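Long-range contacts in minor fimbrium subunit Mfa5 (Porphyromonas gingivalis ATCC 33277, PDB 6TO1), which serves as an accessory subunit of the minor fimbriae, filamentous surface pili that mediate biofilm formation and adhesion to host cells and other oral bacteria: residues A[123-128]-A[168-172]; A[404-410]-A[456-461]. All coordinates share one frame; numbering follows the deposited sequence.

How the interactions relate
Along the chain, 168-172 is complete well before 404-410 begins, so the two contacts follow one another. Interaction 1 pairs two strands of the von Willebrand factor type A domain. Interaction 2 lies at the near end of the neighbouring beta domain. Their centres are 23 Å apart, but the two contacts touch. V124 CG2 packs on I404 CD1 at 3.6 Å. Backbone bonds of V124 with Q402 and of I404 with V122 also tie the two connecting segments together, so the chain enters and leaves the domain side by side. The magnesium site of S135, S137 and T207 lies toward the opposite, C-terminal end of strand 126-133. Neither contact supplies one of these metal ligands.

Interaction 1 (A[123-128]-A[168-172]); sequences TVPVDV and EGVRI
V126-V128 and V170-I172 are the paired starts of two parallel strands in a beta-alpha-beta unit, joined through helix 143-160. They belong to the central sheet of the von Willebrand factor type A domain. The short strand segments run 14° from parallel. V126 N donates to G169 O at 2.9 Å. V126 O then accepts R171 N, and V128 N donates to R171 O at 3.0 Å. This is the parallel pattern, in which R171 bonds to the residues before and after D127. CA-H...O contacts from V170 to V126 O and from I172 to V128 O fill in between.

V126, V128, V170 and I172 share one face of the sheet. V126 CG1 meets V170 CG2 at 3.7 Å, the two valines lying alongside and pointing the same way. V128 and I172 both reach M160 of the helix.

The other face carries D127 and R171. Their side chains run side by side and form a bidentate salt bridge. R171 NE donates to D127 OD1 at 3.0 Å, on its syn side but tilted well out of the carboxylate plane, and R171 NH2 donates to D127 OD2 at 2.9 Å. Both bonds are nearly straight and lie in the guanidinium plane. The carboxylate is turned 39° from that plane, so NH2 meets OD2 from above the carboxylate plane. A bend at chi3 (-53°) brings the side-on edge of R171 to the acid.

D127 OD2 also bonds to S223 OG, and a water sits 2.8 Å from both D127 OD1 and G169 O. The buried carboxylate therefore has polar partners at each oxygen. The two-pronged grip limits its rotation, and the positive arginine probably helps keep D127 ionised.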
ATOM      1  N   THR A 123      -5.005  -1.173   6.245  1.00 22.54           N
ATOM      2  CA  THR A 123      -5.280  -0.565   7.547  1.00 22.33           C
ATOM      3  C   THR A 123      -4.539  -1.372   8.611  1.00 20.19           C
ATOM      4  O   THR A 123      -4.658  -2.599   8.669  1.00 21.89           O
ATOM      5  CB  THR A 123      -6.788  -0.543   7.807  1.00 32.24           C
ATOM      6  OG1 THR A 123      -7.425   0.271   6.804  1.00 28.81           O
ATOM      7  CG2 THR A 123      -7.091   0.030   9.160  1.00 27.88           C
ATOM      8  N   VAL A 124      -3.730  -0.697   9.406  1.00 21.74           N
ATOM      9  CA  VAL A 124      -2.902  -1.379  10.401  1.00 21.62           C
ATOM     10  C   VAL A 124      -3.801  -1.784  11.569  1.00 23.07           C
ATOM     11  O   VAL A 124      -4.434  -0.906  12.152  1.00 23.02           O
ATOM     12  CB  VAL A 124      -1.751  -0.473  10.854  1.00 24.97           C
ATOM     13  CG1 VAL A 124      -0.951  -1.140  11.976  1.00 28.51           C
ATOM     14  CG2 VAL A 124      -0.842  -0.118   9.679  1.00 24.67           C
ATOM     15  N   PRO A 125      -3.897  -3.062  11.942  1.00 23.09           N
ATOM     16  CA  PRO A 125      -4.782  -3.424  13.068  1.00 19.98           C
ATOM     17  C   PRO A 125      -4.380  -2.741  14.369  1.00 19.95           C
ATOM     18  O   PRO A 125      -3.197  -2.624  14.709  1.00 20.35           O
ATOM     19  CB  PRO A 125      -4.646  -4.950  13.169  1.00 25.66           C
ATOM     20  CG  PRO A 125      -4.312  -5.362  11.727  1.00 27.37           C
ATOM     21  CD  PRO A 125      -3.370  -4.264  11.261  1.00 24.71           C
ATOM     22  N   VAL A 126      -5.384  -2.264  15.085  1.00 21.40           N
ATOM     23  CA  VAL A 126      -5.160  -1.497  16.304  1.00 19.87           C
ATOM     24  C   VAL A 126      -6.234  -1.901  17.296  1.00 21.65           C
ATOM     25  O   VAL A 126      -7.420  -1.969  16.949  1.00 21.81           O
ATOM     26  CB  VAL A 126      -5.183   0.020  16.046  1.00 18.62           C
ATOM     27  CG1 VAL A 126      -6.415   0.416  15.202  1.00 28.62           C
ATOM     28  CG2 VAL A 126      -5.139   0.814  17.357  1.00 21.32           C
ATOM     29  N   ASP A 127      -5.816  -2.219  18.514  1.00 21.23           N
ATOM     30  CA  ASP A 127      -6.726  -2.539  19.597  1.00 18.59           C
ATOM     31  C   ASP A 127      -6.595  -1.461  20.663  1.00 19.43           C
ATOM     32  O   ASP A 127      -5.488  -0.996  20.949  1.00 20.40           O
ATOM     33  CB  ASP A 127      -6.427  -3.916  20.210  1.00 18.36           C
ATOM     34  CG  ASP A 127      -7.007  -5.060  19.399  1.00 23.90           C
ATOM     35  OD1 ASP A 127      -7.986  -4.844  18.653  1.00 21.46           O
ATOM     36  OD2 ASP A 127      -6.473  -6.188  19.521  1.00 23.46           O
ATOM     37  N   VAL A 128      -7.731  -1.072  21.237  1.00 18.23           N
ATOM     38  CA  VAL A 128      -7.830   0.020  22.205  1.00 15.76           C
ATOM     39  C   VAL A 128      -8.578  -0.492  23.419  1.00 17.17           C
ATOM     40  O   VAL A 128      -9.620  -1.141  23.272  1.00 18.34           O
ATOM     41  CB  VAL A 128      -8.576   1.236  21.617  1.00 16.90           C
ATOM     42  CG1 VAL A 128      -8.703   2.350  22.641  1.00 18.82           C
ATOM     43  CG2 VAL A 128      -7.906   1.693  20.333  1.00 17.57           C
ATOM     44  N   GLU A 168     -12.896  -1.417   9.612  0.55 22.99           N
ATOM     45  CA  GLU A 168     -11.706  -2.225   9.390  0.55 25.87           C
ATOM     46  C   GLU A 168     -10.640  -1.925  10.445  0.55 22.23           C
ATOM     47  O   GLU A 168     -10.353  -0.762  10.746  0.55 24.78           O
ATOM     48  CB  GLU A 168     -11.143  -1.948   7.993  0.55 32.00           C
ATOM     49  CG  GLU A 168     -11.266  -3.113   7.022  0.55 38.55           C
ATOM     50  CD  GLU A 168     -10.789  -2.761   5.618  0.55 41.32           C
ATOM     51  OE1 GLU A 168      -9.561  -2.621   5.424  0.55 42.10           O
ATOM     52  OE2 GLU A 168     -11.642  -2.625   4.714  0.55 42.65           O
ATOM     53  N   GLY A 169     -10.069  -2.979  11.013  1.00 25.98           N
ATOM     54  CA  GLY A 169      -8.828  -2.880  11.742  1.00 26.76           C
ATOM     55  C   GLY A 169      -8.918  -2.513  13.207  1.00 25.55           C
ATOM     56  O   GLY A 169      -7.960  -2.779  13.939  1.00 23.15           O
ATOM     57  N   VAL A 170     -10.019  -1.917  13.658  1.00 24.86           N
ATOM     58  CA  VAL A 170     -10.104  -1.305  14.983  1.00 23.68           C
ATOM     59  C   VAL A 170     -11.006  -2.160  15.861  1.00 20.66           C
ATOM     60  O   VAL A 170     -12.086  -2.547  15.423  1.00 23.43           O
ATOM     61  CB  VAL A 170     -10.665   0.127  14.906  1.00 22.96           C
ATOM     62  CG1 VAL A 170     -10.788   0.738  16.337  1.00 23.81           C
ATOM     63  CG2 VAL A 170      -9.823   0.994  14.005  1.00 24.11           C
ATOM     64  N   ARG A 171     -10.573  -2.443  17.108  1.00 20.25           N
ATOM     65  CA  ARG A 171     -11.467  -2.957  18.136  1.00 16.87           C
ATOM     66  C   ARG A 171     -11.300  -2.148  19.426  1.00 20.23           C
ATOM     67  O   ARG A 171     -10.224  -1.607  19.700  1.00 20.30           O
ATOM     68  CB  ARG A 171     -11.225  -4.448  18.464  1.00 19.22           C
ATOM     69  CG  ARG A 171     -11.404  -5.402  17.287  1.00 22.50           C
ATOM     70  CD  ARG A 171     -11.208  -6.854  17.712  1.00 26.66           C
ATOM     71  NE  ARG A 171      -9.935  -7.063  18.401  1.00 24.79           N
ATOM     72  CZ  ARG A 171      -9.643  -8.167  19.083  1.00 25.65           C
ATOM     73  NH1 ARG A 171     -10.522  -9.156  19.146  1.00 33.84           N
ATOM     74  NH2 ARG A 171      -8.490  -8.284  19.709  1.00 27.82           N
ATOM     75  N   ILE A 172     -12.360  -2.087  20.222  1.00 20.09           N
ATOM     76  CA  ILE A 172     -12.354  -1.345  21.479  1.00 18.89           C
ATOM     77  C   ILE A 172     -12.877  -2.250  22.582  1.00 22.25           C
ATOM     78  O   ILE A 172     -13.920  -2.888  22.421  1.00 20.34           O
ATOM     79  CB  ILE A 172     -13.203  -0.063  21.405  1.00 19.32           C
ATOM     80  CG1 ILE A 172     -12.703   0.912  20.345  1.00 22.01           C
ATOM     81  CG2 ILE A 172     -13.151   0.676  22.755  1.00 24.38           C
ATOM     82  CD1 ILE A 172     -13.613   2.129  20.160  1.00 26.26           C
TER
HETATM   83  O   HOH W   1      -6.493  -3.509   5.544  1.00 33.81           O
HETATM   84  O   HOH W   2      -8.020  -4.806  15.873  1.00 24.06           O

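Interaction 2 (A[404-410]-A[456-461]); sequences INIGIQR and TGTILS
G407 and I408 sit together opposite the single residue I459, a classic beta bulge, near the start of strand 408-417 in the beta domain next to the von Willebrand factor type A domain. The backbone bonds define it. I459 O takes both G407 N (2.8 Å) and I408 N (3.0 Å), each in the carbonyl plane. I459 N returns a bond to I408 O at 2.8 Å. The extra residue moves the pairing along by one, so that I406 lies opposite L460, a non-hydrogen-bonded pair.

The apolar contacts lie on two sides. I408 and I459 point to the same face, with their CB atoms 4.1 Å apart, and both touch T119 of strand 110-119. Away from that face, I406 CD1 presses on T458 CG2 and L460 CD2, each at 3.3 Å. These methyl contacts are tighter than usual. I406 crosses T458 at about a right angle.

Polar bonds close the end beyond the bulge. S461 N donates to N405 O at 2.9 Å from above the carbonyl plane. The S461 hydroxyl sits between its own backbone N and carbonyl carbon (chi1 60°). From there OG donates to I404 O at 2.8 Å, in the plane of that carbonyl.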
ATOM      1  N   ILE A 404      -1.094   2.317   5.531  1.00 20.20           N
ATOM      2  CA  ILE A 404       0.250   2.278   4.984  1.00 20.08           C
ATOM      3  C   ILE A 404       0.324   3.172   3.745  1.00 24.45           C
ATOM      4  O   ILE A 404      -0.505   3.081   2.832  1.00 24.74           O
ATOM      5  CB  ILE A 404       0.644   0.830   4.673  1.00 17.54           C
ATOM      6  CG1 ILE A 404       0.631  -0.049   5.928  1.00 20.31           C
ATOM      7  CG2 ILE A 404       2.014   0.783   4.006  1.00 23.27           C
ATOM      8  CD1 ILE A 404       1.601   0.432   7.028  1.00 24.41           C
ATOM      9  N   ASN A 405       1.331   4.043   3.711  0.51 22.77           N
ATOM     10  CA  ASN A 405       1.434   5.091   2.702  0.51 23.03           C
ATOM     11  C   ASN A 405       2.092   4.616   1.414  0.51 23.59           C
ATOM     12  O   ASN A 405       1.715   5.067   0.329  0.51 24.87           O
ATOM     13  CB  ASN A 405       2.215   6.284   3.281  0.51 27.59           C
ATOM     14  CG  ASN A 405       2.356   7.444   2.302  0.51 28.41           C
ATOM     15  OD1 ASN A 405       1.371   7.942   1.753  0.51 30.06           O
ATOM     16  ND2 ASN A 405       3.590   7.892   2.100  0.51 34.05           N
ATOM     17  N   ILE A 406       3.074   3.731   1.512  1.00 26.57           N
ATOM     18  CA  ILE A 406       3.845   3.278   0.357  1.00 27.45           C
ATOM     19  C   ILE A 406       3.423   1.866  -0.019  1.00 28.32           C
ATOM     20  O   ILE A 406       3.329   0.978   0.839  1.00 34.26           O
ATOM     21  CB  ILE A 406       5.354   3.311   0.631  1.00 33.80           C
ATOM     22  CG1 ILE A 406       5.856   4.697   1.022  1.00 35.18           C
ATOM     23  CG2 ILE A 406       6.115   2.785  -0.602  1.00 34.07           C
ATOM     24  CD1 ILE A 406       5.627   5.748   0.026  1.00 43.74           C
ATOM     25  N   GLY A 407       3.205   1.641  -1.310  1.00 23.31           N
ATOM     26  CA  GLY A 407       2.871   0.317  -1.783  1.00 21.83           C
ATOM     27  C   GLY A 407       4.093  -0.426  -2.279  1.00 25.67           C
ATOM     28  O   GLY A 407       4.284  -1.598  -1.967  1.00 22.18           O
ATOM     29  N   ILE A 408       4.932   0.270  -3.050  1.00 22.45           N
ATOM     30  CA  ILE A 408       6.186  -0.260  -3.580  1.00 18.85           C
ATOM     31  C   ILE A 408       7.301   0.734  -3.263  1.00 15.82           C
ATOM     32  O   ILE A 408       7.195   1.918  -3.603  1.00 20.35           O
ATOM     33  CB  ILE A 408       6.083  -0.493  -5.107  1.00 20.28           C
ATOM     34  CG1 ILE A 408       5.143  -1.672  -5.378  1.00 22.53           C
ATOM     35  CG2 ILE A 408       7.431  -0.643  -5.730  1.00 25.52           C
ATOM     36  CD1 ILE A 408       4.626  -1.657  -6.816  1.00 34.85           C
ATOM     37  N   GLN A 409       8.368   0.255  -2.605  1.00 22.22           N
ATOM     38  CA  GLN A 409       9.484   1.138  -2.267  1.00 24.43           C
ATOM     39  C   GLN A 409      10.443   1.311  -3.436  1.00 24.38           C
ATOM     40  O   GLN A 409      11.017   2.388  -3.613  1.00 24.53           O
ATOM     41  CB  GLN A 409      10.247   0.594  -1.061  1.00 22.45           C
ATOM     42  CG  GLN A 409       9.383   0.455   0.174  1.00 21.51           C
ATOM     43  CD  GLN A 409      10.188   0.127   1.415  1.00 26.74           C
ATOM     44  OE1 GLN A 409      11.376  -0.180   1.336  1.00 29.75           O
ATOM     45  NE2 GLN A 409       9.542   0.214   2.572  1.00 27.36           N
ATOM     46  N   ARG A 410      10.654   0.240  -4.197  1.00 22.96           N
ATOM     47  CA  ARG A 410      11.535   0.178  -5.354  1.00 25.03           C
ATOM     48  C   ARG A 410      10.860  -0.764  -6.335  1.00 23.33           C
ATOM     49  O   ARG A 410      10.290  -1.772  -5.916  1.00 24.42           O
ATOM     50  CB  ARG A 410      12.921  -0.381  -5.006  1.00 22.29           C
ATOM     51  CG  ARG A 410      13.767   0.510  -4.114  1.00 29.20           C
ATOM     52  CD  ARG A 410      14.228   1.732  -4.869  1.00 30.75           C
ATOM     53  NE  ARG A 410      15.252   2.477  -4.142  1.00 33.00           N
ATOM     54  CZ  ARG A 410      14.990   3.370  -3.204  1.00 27.14           C
ATOM     55  NH1 ARG A 410      13.740   3.618  -2.869  1.00 29.57           N
ATOM     56  NH2 ARG A 410      15.980   4.021  -2.607  1.00 25.07           N
ATOM     57  N   THR A 456      10.696   2.209 -11.418  1.00 21.17           N
ATOM     58  CA  THR A 456       9.431   2.839 -11.075  1.00 20.93           C
ATOM     59  C   THR A 456       9.574   3.932 -10.028  1.00 21.78           C
ATOM     60  O   THR A 456       8.748   4.846  -9.996  1.00 22.57           O
ATOM     61  CB  THR A 456       8.421   1.795 -10.555  1.00 24.68           C
ATOM     62  OG1 THR A 456       8.889   1.245  -9.315  1.00 22.08           O
ATOM     63  CG2 THR A 456       8.234   0.712 -11.553  1.00 21.18           C
ATOM     64  N   GLY A 457      10.567   3.838  -9.159  1.00 24.77           N
ATOM     65  CA  GLY A 457      10.609   4.660  -7.972  1.00 26.30           C
ATOM     66  C   GLY A 457       9.573   4.140  -6.975  1.00 22.98           C
ATOM     67  O   GLY A 457       8.981   3.077  -7.131  1.00 22.33           O
ATOM     68  N   THR A 458       9.371   4.921  -5.928  1.00 24.07           N
ATOM     69  CA  THR A 458       8.337   4.596  -4.959  1.00 22.27           C
ATOM     70  C   THR A 458       6.951   4.833  -5.550  1.00 23.02           C
ATOM     71  O   THR A 458       6.703   5.849  -6.201  1.00 23.46           O
ATOM     72  CB  THR A 458       8.517   5.458  -3.696  1.00 29.67           C
ATOM     73  OG1 THR A 458       9.728   5.084  -3.033  1.00 31.82           O
ATOM     74  CG2 THR A 458       7.336   5.251  -2.763  1.00 28.91           C
ATOM     75  N   ILE A 459       6.044   3.880  -5.320  1.00 20.79           N
ATOM     76  CA  ILE A 459       4.650   3.999  -5.711  1.00 18.91           C
ATOM     77  C   ILE A 459       3.809   3.949  -4.443  1.00 22.12           C
ATOM     78  O   ILE A 459       3.922   3.002  -3.661  1.00 21.19           O
ATOM     79  CB  ILE A 459       4.222   2.871  -6.665  1.00 21.02           C
ATOM     80  CG1 ILE A 459       5.090   2.843  -7.923  1.00 23.09           C
ATOM     81  CG2 ILE A 459       2.748   3.056  -7.062  1.00 21.54           C
ATOM     82  CD1 ILE A 459       5.033   4.113  -8.711  1.00 32.62           C
ATOM     83  N   LEU A 460       2.963   4.959  -4.248  1.00 21.50           N
ATOM     84  CA  LEU A 460       2.123   5.014  -3.061  1.00 21.40           C
ATOM     85  C   LEU A 460       1.025   3.951  -3.093  1.00 24.33           C
ATOM     86  O   LEU A 460       0.715   3.347  -4.126  1.00 21.68           O
ATOM     87  CB  LEU A 460       1.474   6.394  -2.944  1.00 24.79           C
ATOM     88  CG  LEU A 460       2.437   7.565  -2.927  1.00 25.93           C
ATOM     89  CD1 LEU A 460       1.713   8.881  -2.696  1.00 34.56           C
ATOM     90  CD2 LEU A 460       3.471   7.376  -1.833  1.00 34.45           C
ATOM     91  N   SER A 461       0.415   3.732  -1.933  1.00 22.54           N
ATOM     92  CA  SER A 461      -0.717   2.823  -1.846  1.00 16.94           C
ATOM     93  C   SER A 461      -1.930   3.413  -2.560  1.00 18.91           C
ATOM     94  O   SER A 461      -1.988   4.608  -2.868  1.00 24.95           O
ATOM     95  CB  SER A 461      -1.026   2.534  -0.368  1.00 21.99           C
ATOM     96  OG  SER A 461      -1.345   3.755   0.276  1.00 29.95           O
TER
HETATM   97  O   HOH W   3      -0.487   7.116   0.353  1.00 38.97           O